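Local coordinates for protein InvG (Salmonella enterica subsp. enterica serovar Typhimurium, PDB 4G08) that forms a ring-shaped multimer with an apparent central pore in the outer membrane, as the secretin of the type III secretion system that injects effector proteins into host cells, at residues T25-D28 with A29-L32; L62-L65 with S66-G70; V140-A143 with A144-D148. All coordinates share one frame; numbering follows the deposited sequence.

Contact 1: T25-D28 with A29-L32; sequences TFFD and AMAL
Met30 meets the Phe27 ring at its edge. Met30 SD lies 4.0 Å from Phe27 CD1, close to the ring plane, and Met30 CE lies 4.0 Å from Phe27 CE1. This is a Met-aromatic contact within one helix, between residues three apart. The two side chains run side by side and point the same way. Met30 starts with CG anti to its backbone N (chi1 160°), and a bend at chi3 of -60° turns the methyl group along the Phe27 edge. Met30 CE also comes within 4.4 Å of Phe26 CE2. Phe26 sits over one face of the Phe27 ring; its CD2 stands 3.8 Å above the plane of that ring, over the ring centre.

The backbone bonds of the helix set the spacing of these side chains. Met30 N donates to Phe26 O at 3.0 Å, and Ala29 N donates to Thr25 O. The pattern then slackens: Ala31 N makes weak bonds to both Phe27 O and Asp28 O.

Helix 23-30 belongs to the N0 domain of the secretin. Phe26, Phe27 and Met30 are buried against helix 58-69, where they touch Leu61, Leu62 and Leu65. Phe27 also packs on Val38 and Val40 of strand 38-40, while Phe26 meets Phe53 edge-to-face and touches Phe16 of strand 16-22.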
ATOM      1  N   THR A  25      -3.495  12.159 -14.612  1.00 22.64           N
ATOM      2  CA  THR A  25      -3.500  13.608 -14.597  1.00 20.37           C
ATOM      3  C   THR A  25      -3.937  14.124 -13.234  1.00 23.87           C
ATOM      4  O   THR A  25      -3.270  14.968 -12.629  1.00 26.03           O
ATOM      5  CB  THR A  25      -4.446  14.133 -15.673  1.00 27.42           C
ATOM      6  OG1 THR A  25      -3.903  13.825 -16.962  1.00 29.22           O
ATOM      7  CG2 THR A  25      -4.632  15.626 -15.541  1.00 34.12           C
ATOM      8  N   PHE A  26      -4.963  13.494 -12.686  1.00 18.07           N
ATOM      9  CA  PHE A  26      -5.509  13.919 -11.412  1.00 20.06           C
ATOM     10  C   PHE A  26      -4.482  13.803 -10.293  1.00 16.27           C
ATOM     11  O   PHE A  26      -4.254  14.757  -9.551  1.00 19.16           O
ATOM     12  CB  PHE A  26      -6.734  13.090 -11.073  1.00 14.22           C
ATOM     13  CG  PHE A  26      -7.299  13.390  -9.729  1.00 20.01           C
ATOM     14  CD1 PHE A  26      -8.069  14.518  -9.529  1.00 19.66           C
ATOM     15  CD2 PHE A  26      -6.942  12.625  -8.645  1.00 18.26           C
ATOM     16  CE1 PHE A  26      -8.533  14.833  -8.271  1.00 22.77           C
ATOM     17  CE2 PHE A  26      -7.438  12.906  -7.397  1.00 24.29           C
ATOM     18  CZ  PHE A  26      -8.214  14.026  -7.206  1.00 18.83           C
ATOM     19  N   PHE A  27      -3.853  12.643 -10.169  1.00 17.94           N
ATOM     20  CA  PHE A  27      -2.881  12.461  -9.097  1.00 18.67           C
ATOM     21  C   PHE A  27      -1.596  13.240  -9.302  1.00 23.65           C
ATOM     22  O   PHE A  27      -1.005  13.703  -8.331  1.00 22.30           O
ATOM     23  CB  PHE A  27      -2.569  10.993  -8.870  1.00 14.49           C
ATOM     24  CG  PHE A  27      -3.641  10.275  -8.141  1.00 17.65           C
ATOM     25  CD1 PHE A  27      -4.057  10.709  -6.901  1.00 19.72           C
ATOM     26  CD2 PHE A  27      -4.343   9.272  -8.765  1.00 19.06           C
ATOM     27  CE1 PHE A  27      -5.108  10.093  -6.260  1.00 24.63           C
ATOM     28  CE2 PHE A  27      -5.402   8.658  -8.138  1.00 20.88           C
ATOM     29  CZ  PHE A  27      -5.779   9.060  -6.877  1.00 29.86           C
ATOM     30  N   ASP A  28      -1.258  13.539 -10.550  1.00 21.54           N
ATOM     31  CA  ASP A  28      -0.188  14.494 -10.807  1.00 25.09           C
ATOM     32  C   ASP A  28      -0.541  15.852 -10.225  1.00 24.87           C
ATOM     33  O   ASP A  28       0.300  16.512  -9.617  1.00 27.77           O
ATOM     34  CB  ASP A  28       0.088  14.633 -12.300  1.00 29.05           C
ATOM     35  CG  ASP A  28       0.961  13.519 -12.830  1.00 37.54           C
ATOM     36  OD1 ASP A  28       1.511  12.751 -12.014  1.00 39.56           O
ATOM     37  OD2 ASP A  28       1.054  13.374 -14.067  1.00 40.17           O
ATOM     38  N   ALA A  29      -1.800  16.243 -10.367  1.00 24.79           N
ATOM     39  CA  ALA A  29      -2.262  17.514  -9.828  1.00 24.36           C
ATOM     40  C   ALA A  29      -2.167  17.528  -8.308  1.00 26.98           C
ATOM     41  O   ALA A  29      -1.701  18.499  -7.714  1.00 24.55           O
ATOM     42  CB  ALA A  29      -3.686  17.786 -10.270  1.00 22.40           C
ATOM     43  N   MET A  30      -2.556  16.426  -7.683  1.00 25.02           N
ATOM     44  CA  MET A  30      -2.453  16.312  -6.235  1.00 23.56           C
ATOM     45  C   MET A  30      -1.005  16.432  -5.757  1.00 25.92           C
ATOM     46  O   MET A  30      -0.735  16.965  -4.680  1.00 35.13           O
ATOM     47  CB  MET A  30      -3.037  14.988  -5.762  1.00 23.87           C
ATOM     48  CG  MET A  30      -2.534  14.630  -4.380  1.00 32.98           C
ATOM     49  SD  MET A  30      -3.034  13.004  -3.806  1.00 34.09           S
ATOM     50  CE  MET A  30      -4.800  13.242  -3.874  1.00 26.29           C
ATOM     51  N   ALA A  31      -0.076  15.967  -6.580  1.00 29.51           N
ATOM     52  CA  ALA A  31       1.315  15.831  -6.169  1.00 25.46           C
ATOM     53  C   ALA A  31       2.049  17.162  -6.202  1.00 26.53           C
ATOM     54  O   ALA A  31       3.210  17.243  -5.815  1.00 21.67           O
ATOM     55  CB  ALA A  31       2.021  14.833  -7.061  1.00 28.24           C
ATOM     56  N   LEU A  32       1.441  18.157  -6.839  1.00 30.60           N
ATOM     57  CA  LEU A  32       2.079  19.459  -6.975  1.00 31.83           C
ATOM     58  C   LEU A  32       2.514  19.991  -5.632  1.00 33.78           C
ATOM     59  O   LEU A  32       3.452  20.783  -5.537  1.00 40.52           O
ATOM     60  CB  LEU A  32       1.110  20.439  -7.604  1.00 34.37           C
ATOM     61  CG  LEU A  32       0.932  20.049  -9.055  1.00 34.77           C
ATOM     62  CD1 LEU A  32       0.145  21.084  -9.821  1.00 34.15           C
ATOM     63  CD2 LEU A  32       2.314  19.898  -9.640  1.00 35.62           C
TER

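Contact 2: L62-L65 with S66-G70; sequences LEKL and SLQLG
Gln68 slants across both Leu65 and Lys64, one helical turn back. Its CG stands anti to the carbonyl carbon (chi1 -63°), and the extended chain carries the amide back along the helix. Gln68 OE1 comes 3.4 Å from Leu65 CD2. Lys64 meets the amide through its CE methylene, with Lys64 CE 4.1 Å from both OE1 and NE2 of Gln68. Nearer the backbone, Gln68 CG rests 3.3 Å from Lys64 O.

Ser66 turns its hydroxyl back to the helix. Ser66 OG, anti to the carbonyl carbon (chi1 -68°), donates to Leu62 O at 2.7 Å. Ser66 N donates to the same oxygen, Leu62 O, at 3.0 Å, and the two donors arrive from opposite faces of the carbonyl plane.

This is helix 58-69 of the N0 domain. Its inward leucines pack on helix 23-30: Leu62 on Phe27 and Met30, Leu65 on Phe26, Leu69 on Leu23. Ser66 and Leu62 also touch Trp73 of strand 71-75.

Leu69 N donates to Leu65 O at 2.8 Å. Leu69 CB sits 3.3 Å from the same oxygen, Leu65 O. The helix ends at Leu69; Gly70 follows with a positive phi of 71°, and the chain goes on into strand 71-75.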
ATOM      1  N   LEU A  62      -6.998  10.552  -0.605  1.00 20.33           N
ATOM      2  CA  LEU A  62      -6.567   9.273  -1.131  1.00 20.74           C
ATOM      3  C   LEU A  62      -7.375   8.133  -0.548  1.00 23.08           C
ATOM      4  O   LEU A  62      -7.701   7.175  -1.248  1.00 19.10           O
ATOM      5  CB  LEU A  62      -5.098   9.055  -0.824  1.00 24.78           C
ATOM      6  CG  LEU A  62      -4.165   9.619  -1.880  1.00 23.66           C
ATOM      7  CD1 LEU A  62      -2.757   9.630  -1.339  1.00 25.64           C
ATOM      8  CD2 LEU A  62      -4.231   8.780  -3.138  1.00 28.37           C
ATOM      9  N   GLU A  63      -7.623   8.184   0.754  1.00 20.48           N
ATOM     10  CA  GLU A  63      -8.393   7.130   1.387  1.00 19.38           C
ATOM     11  C   GLU A  63      -9.812   7.107   0.854  1.00 18.24           C
ATOM     12  O   GLU A  63     -10.350   6.047   0.558  1.00 18.58           O
ATOM     13  CB  GLU A  63      -8.406   7.298   2.898  1.00 24.23           C
ATOM     14  CG  GLU A  63      -7.040   7.134   3.527  1.00 34.83           C
ATOM     15  CD  GLU A  63      -6.906   5.842   4.312  1.00 53.15           C
ATOM     16  OE1 GLU A  63      -5.771   5.514   4.719  1.00 47.28           O
ATOM     17  OE2 GLU A  63      -7.938   5.180   4.567  1.00 55.18           O
ATOM     18  N   LYS A  64     -10.419   8.278   0.711  1.00 17.79           N
ATOM     19  CA  LYS A  64     -11.791   8.332   0.248  1.00 14.35           C
ATOM     20  C   LYS A  64     -11.911   7.893  -1.208  1.00 14.76           C
ATOM     21  O   LYS A  64     -12.787   7.099  -1.559  1.00 18.41           O
ATOM     22  CB  LYS A  64     -12.341   9.739   0.404  1.00 19.04           C
ATOM     23  CG  LYS A  64     -13.844   9.779   0.278  1.00 22.76           C
ATOM     24  CD  LYS A  64     -14.386  11.132   0.666  1.00 34.70           C
ATOM     25  CE  LYS A  64     -14.583  11.971  -0.575  1.00 40.24           C
ATOM     26  NZ  LYS A  64     -15.414  13.169  -0.299  1.00 34.17           N
ATOM     27  N   LEU A  65     -11.029   8.401  -2.058  1.00 14.82           N
ATOM     28  CA  LEU A  65     -11.077   8.038  -3.468  1.00 14.65           C
ATOM     29  C   LEU A  65     -10.770   6.564  -3.670  1.00 17.95           C
ATOM     30  O   LEU A  65     -11.235   5.953  -4.629  1.00 18.50           O
ATOM     31  CB  LEU A  65     -10.107   8.882  -4.289  1.00 19.50           C
ATOM     32  CG  LEU A  65     -10.481  10.355  -4.389  1.00 21.90           C
ATOM     33  CD1 LEU A  65      -9.480  11.113  -5.240  1.00 19.06           C
ATOM     34  CD2 LEU A  65     -11.890  10.526  -4.929  1.00 21.62           C
ATOM     35  N   SER A  66      -9.925   5.996  -2.824  1.00 17.11           N
ATOM     36  CA  SER A  66      -9.626   4.585  -2.978  1.00 16.15           C
ATOM     37  C   SER A  66     -10.889   3.767  -2.744  1.00 21.36           C
ATOM     38  O   SER A  66     -11.171   2.830  -3.488  1.00 22.60           O
ATOM     39  CB  SER A  66      -8.508   4.142  -2.043  1.00 21.20           C
ATOM     40  OG  SER A  66      -7.279   4.737  -2.426  1.00 22.12           O
ATOM     41  N   LEU A  67     -11.720   4.186  -1.815  1.00 14.24           N
ATOM     42  CA  LEU A  67     -12.994   3.524  -1.621  1.00 20.72           C
ATOM     43  C   LEU A  67     -14.014   3.832  -2.713  1.00 26.48           C
ATOM     44  O   LEU A  67     -14.750   2.965  -3.124  1.00 26.27           O
ATOM     45  CB  LEU A  67     -13.603   3.900  -0.309  1.00 24.77           C
ATOM     46  CG  LEU A  67     -13.376   3.200   1.010  1.00 32.78           C
ATOM     47  CD1 LEU A  67     -14.621   3.450   1.775  1.00 34.25           C
ATOM     48  CD2 LEU A  67     -13.115   1.745   0.910  1.00 30.49           C
ATOM     49  N   GLN A  68     -14.069   5.071  -3.172  1.00 17.47           N
ATOM     50  CA  GLN A  68     -15.028   5.431  -4.209  1.00 19.11           C
ATOM     51  C   GLN A  68     -14.697   4.784  -5.539  1.00 26.10           C
ATOM     52  O   GLN A  68     -15.583   4.268  -6.216  1.00 23.71           O
ATOM     53  CB  GLN A  68     -15.102   6.937  -4.381  1.00 21.64           C
ATOM     54  CG  GLN A  68     -15.609   7.642  -3.144  1.00 28.67           C
ATOM     55  CD  GLN A  68     -15.898   9.105  -3.393  1.00 33.37           C
ATOM     56  OE1 GLN A  68     -15.116   9.802  -4.040  1.00 32.03           O
ATOM     57  NE2 GLN A  68     -17.031   9.577  -2.887  1.00 32.46           N
ATOM     58  N   LEU A  69     -13.421   4.803  -5.905  1.00 19.84           N
ATOM     59  CA  LEU A  69     -13.011   4.417  -7.254  1.00 18.27           C
ATOM     60  C   LEU A  69     -12.392   3.035  -7.369  1.00 22.84           C
ATOM     61  O   LEU A  69     -12.103   2.585  -8.475  1.00 21.84           O
ATOM     62  CB  LEU A  69     -12.031   5.434  -7.820  1.00 21.66           C
ATOM     63  CG  LEU A  69     -12.595   6.836  -7.980  1.00 20.26           C
ATOM     64  CD1 LEU A  69     -11.585   7.673  -8.723  1.00 22.54           C
ATOM     65  CD2 LEU A  69     -13.905   6.832  -8.739  1.00 25.08           C
ATOM     66  N   GLY A  70     -12.257   2.328  -6.256  1.00 16.57           N
ATOM     67  CA  GLY A  70     -11.641   1.004  -6.287  1.00 21.01           C
ATOM     68  C   GLY A  70     -10.152   1.086  -6.557  1.00 19.49           C
ATOM     69  O   GLY A  70      -9.657   0.554  -7.552  1.00 21.52           O
TER

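Contact 3: V140-A143 with A144-D148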
ATOM      1  N   VAL A 140       6.771  -6.994   2.405  1.00 13.62           N
ATOM      2  CA  VAL A 140       6.422  -7.841   3.538  1.00  8.35           C
ATOM      3  C   VAL A 140       7.030  -9.223   3.371  1.00 11.38           C
ATOM      4  O   VAL A 140       7.597  -9.789   4.302  1.00 13.62           O
ATOM      5  CB  VAL A 140       4.907  -7.978   3.713  1.00 11.58           C
ATOM      6  CG1 VAL A 140       4.618  -9.062   4.728  1.00 13.52           C
ATOM      7  CG2 VAL A 140       4.308  -6.660   4.165  1.00 11.86           C
ATOM      8  N   VAL A 141       6.958  -9.735   2.155  1.00 13.65           N
ATOM      9  CA  VAL A 141       7.544 -11.017   1.836  1.00 15.53           C
ATOM     10  C   VAL A 141       9.054 -11.006   2.027  1.00 17.40           C
ATOM     11  O   VAL A 141       9.612 -11.930   2.619  1.00 16.26           O
ATOM     12  CB  VAL A 141       7.225 -11.379   0.388  1.00 20.54           C
ATOM     13  CG1 VAL A 141       8.039 -12.581  -0.050  1.00 21.56           C
ATOM     14  CG2 VAL A 141       5.740 -11.647   0.250  1.00 17.68           C
ATOM     15  N   ASN A 142       9.733  -9.991   1.504  1.00 14.23           N
ATOM     16  CA  ASN A 142      11.168  -9.912   1.731  0.56 18.03           C
ATOM     17  C   ASN A 142      11.473  -9.843   3.214  1.00 17.53           C
ATOM     18  O   ASN A 142      12.423 -10.474   3.666  1.00 18.28           O
ATOM     19  CB  ASN A 142      11.821  -8.740   1.006  0.56 18.93           C
ATOM     20  CG  ASN A 142      13.314  -8.657   1.269  0.56 18.14           C
ATOM     21  OD1 ASN A 142      14.059  -9.600   0.989  0.56 18.80           O
ATOM     22  ND2 ASN A 142      13.734  -7.592   1.941  0.56 15.47           N
ATOM     23  N   ALA A 143      10.746  -9.016   3.952  1.00 14.29           N
ATOM     24  CA  ALA A 143      11.057  -8.857   5.360  1.00 14.92           C
ATOM     25  C   ALA A 143      10.886 -10.177   6.096  1.00 14.73           C
ATOM     26  O   ALA A 143      11.720 -10.549   6.918  1.00 13.38           O
ATOM     27  CB  ALA A 143      10.190  -7.788   5.985  1.00 15.40           C
ATOM     28  N   ALA A 144       9.822 -10.903   5.781  1.00 13.77           N
ATOM     29  CA  ALA A 144       9.578 -12.172   6.445  1.00 12.98           C
ATOM     30  C   ALA A 144      10.657 -13.181   6.081  1.00 18.57           C
ATOM     31  O   ALA A 144      11.108 -13.952   6.929  1.00 17.20           O
ATOM     32  CB  ALA A 144       8.209 -12.708   6.078  1.00 15.51           C
ATOM     33  N   THR A 145      11.105 -13.152   4.835  1.00 15.62           N
ATOM     34  CA  THR A 145      12.121 -14.100   4.395  1.00 19.53           C
ATOM     35  C   THR A 145      13.466 -13.839   5.056  1.00 19.07           C
ATOM     36  O   THR A 145      14.100 -14.764   5.566  1.00 19.42           O
ATOM     37  CB  THR A 145      12.287 -14.089   2.870  1.00 18.42           C
ATOM     38  OG1 THR A 145      11.014 -14.315   2.250  1.00 28.57           O
ATOM     39  CG2 THR A 145      13.244 -15.178   2.444  1.00 30.59           C
ATOM     40  N   MET A 146      13.849 -12.570   5.141  1.00 18.73           N
ATOM     41  CA  MET A 146      15.075 -12.198   5.824  0.81 22.27           C
ATOM     42  C   MET A 146      14.987 -12.570   7.297  1.00 27.57           C
ATOM     43  O   MET A 146      15.921 -13.152   7.850  1.00 19.18           O
ATOM     44  CB  MET A 146      15.353 -10.703   5.673  0.81 21.34           C
ATOM     45  CG  MET A 146      15.819 -10.287   4.284  0.81 27.85           C
ATOM     46  SD  MET A 146      17.093 -11.335   3.538  0.81 36.63           S
ATOM     47  CE  MET A 146      18.151 -11.715   4.936  0.81 27.17           C
ATOM     48  N   MET A 147      13.891 -12.195   7.947  1.00 17.45           N
ATOM     49  CA  MET A 147      13.777 -12.435   9.373  1.00 16.39           C
ATOM     50  C   MET A 147      13.719 -13.918   9.731  1.00 17.06           C
ATOM     51  O   MET A 147      14.226 -14.321  10.777  1.00 18.62           O
ATOM     52  CB  MET A 147      12.573 -11.713   9.958  1.00 19.20           C
ATOM     53  CG  MET A 147      12.618 -11.702  11.471  1.00 28.36           C
ATOM     54  SD  MET A 147      11.492 -10.548  12.274  1.00 32.56           S
ATOM     55  CE  MET A 147      12.251  -8.996  11.813  1.00 28.39           C
ATOM     56  N   ASP A 148      13.035 -14.715   8.923  1.00 15.55           N
ATOM     57  CA  ASP A 148      12.928 -16.133   9.220  1.00 20.39           C
ATOM     58  C   ASP A 148      14.288 -16.806   9.143  1.00 23.38           C
ATOM     59  O   ASP A 148      14.664 -17.587  10.017  1.00 21.16           O
ATOM     60  CB  ASP A 148      11.955 -16.807   8.260  1.00 21.08           C
ATOM     61  CG  ASP A 148      10.941 -17.654   8.977  1.00 22.95           C
ATOM     62  OD1 ASP A 148      10.804 -17.489  10.207  1.00 22.61           O
ATOM     63  OD2 ASP A 148      10.330 -18.529   8.327  1.00 26.01           O
TER
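Thr145 has OG1 anti to its own carbonyl carbon (chi1 -54°), which brings the hydroxyl back over the preceding turn. There OG1 meets Val141 O. The setting is helix 134-150 of the domain shared by type II and type III secretion secretins, and the contact joins successive turns of this helix.

Val141 and Thr145 lie side by side and point the same way. Val141 CG1 is 4.1 Å from Thr145 OG1, so a methyl group flanks the hydroxyl. Asn142 and Met146 form a second such pair. Asn142 is extended from the backbone with CG anti to N (chi1 179°), and Met146 CG comes 3.8 Å from Asn142 OD1. Both side chains are modelled in two conformers, so their contact is doubtful. In the conformer described, Met146 bends twice beyond CG and its end leads away from the preceding turn. The Met146 N to Asn142 O bond joins the backbones of this pair; Met147 N to Ala143 O continues the helix.

Ala143, Ala144 and Met147 touch Phe103 of helix 100-109, and Val141 and Ala144 pack on Val93 of strand 89-94. Asp148 OD2 and OD1 accept hydrogen bonds from Arg96 N and Asn97 N, respectively.

Val141 O takes two bonds. Thr145 N donates to it at 2.9 Å, and Thr145 OG1 donates to it at 2.8 Å from the opposite face of the carbonyl plane, 36° out of that plane.

This chain is the periplasmic domain of InvG, a piece of the longer secretin. Contacts 1 and 2 touch each other within the N0 domain. Their centres are about 15 Å apart, but their side chains meet directly. Phe26 CE2 lies 3.5 Å from Leu65 CD1, and Phe27 CE1 lies 3.5 Å from Leu62 CD2. The aromatic residues that Met30 touches in contact 1 therefore also pack against the leucines of contact 2. Contact 3 is separate. It lies in the type II/III secretion system short domain, on the opposite side of the chain's centre. Its nearest atoms are about 16 Å from contact 2 and about 22 Å from contact 1. Contacts 2 and 3 share one feature: a hydroxyl and a backbone N of one residue grip a single carbonyl oxygen.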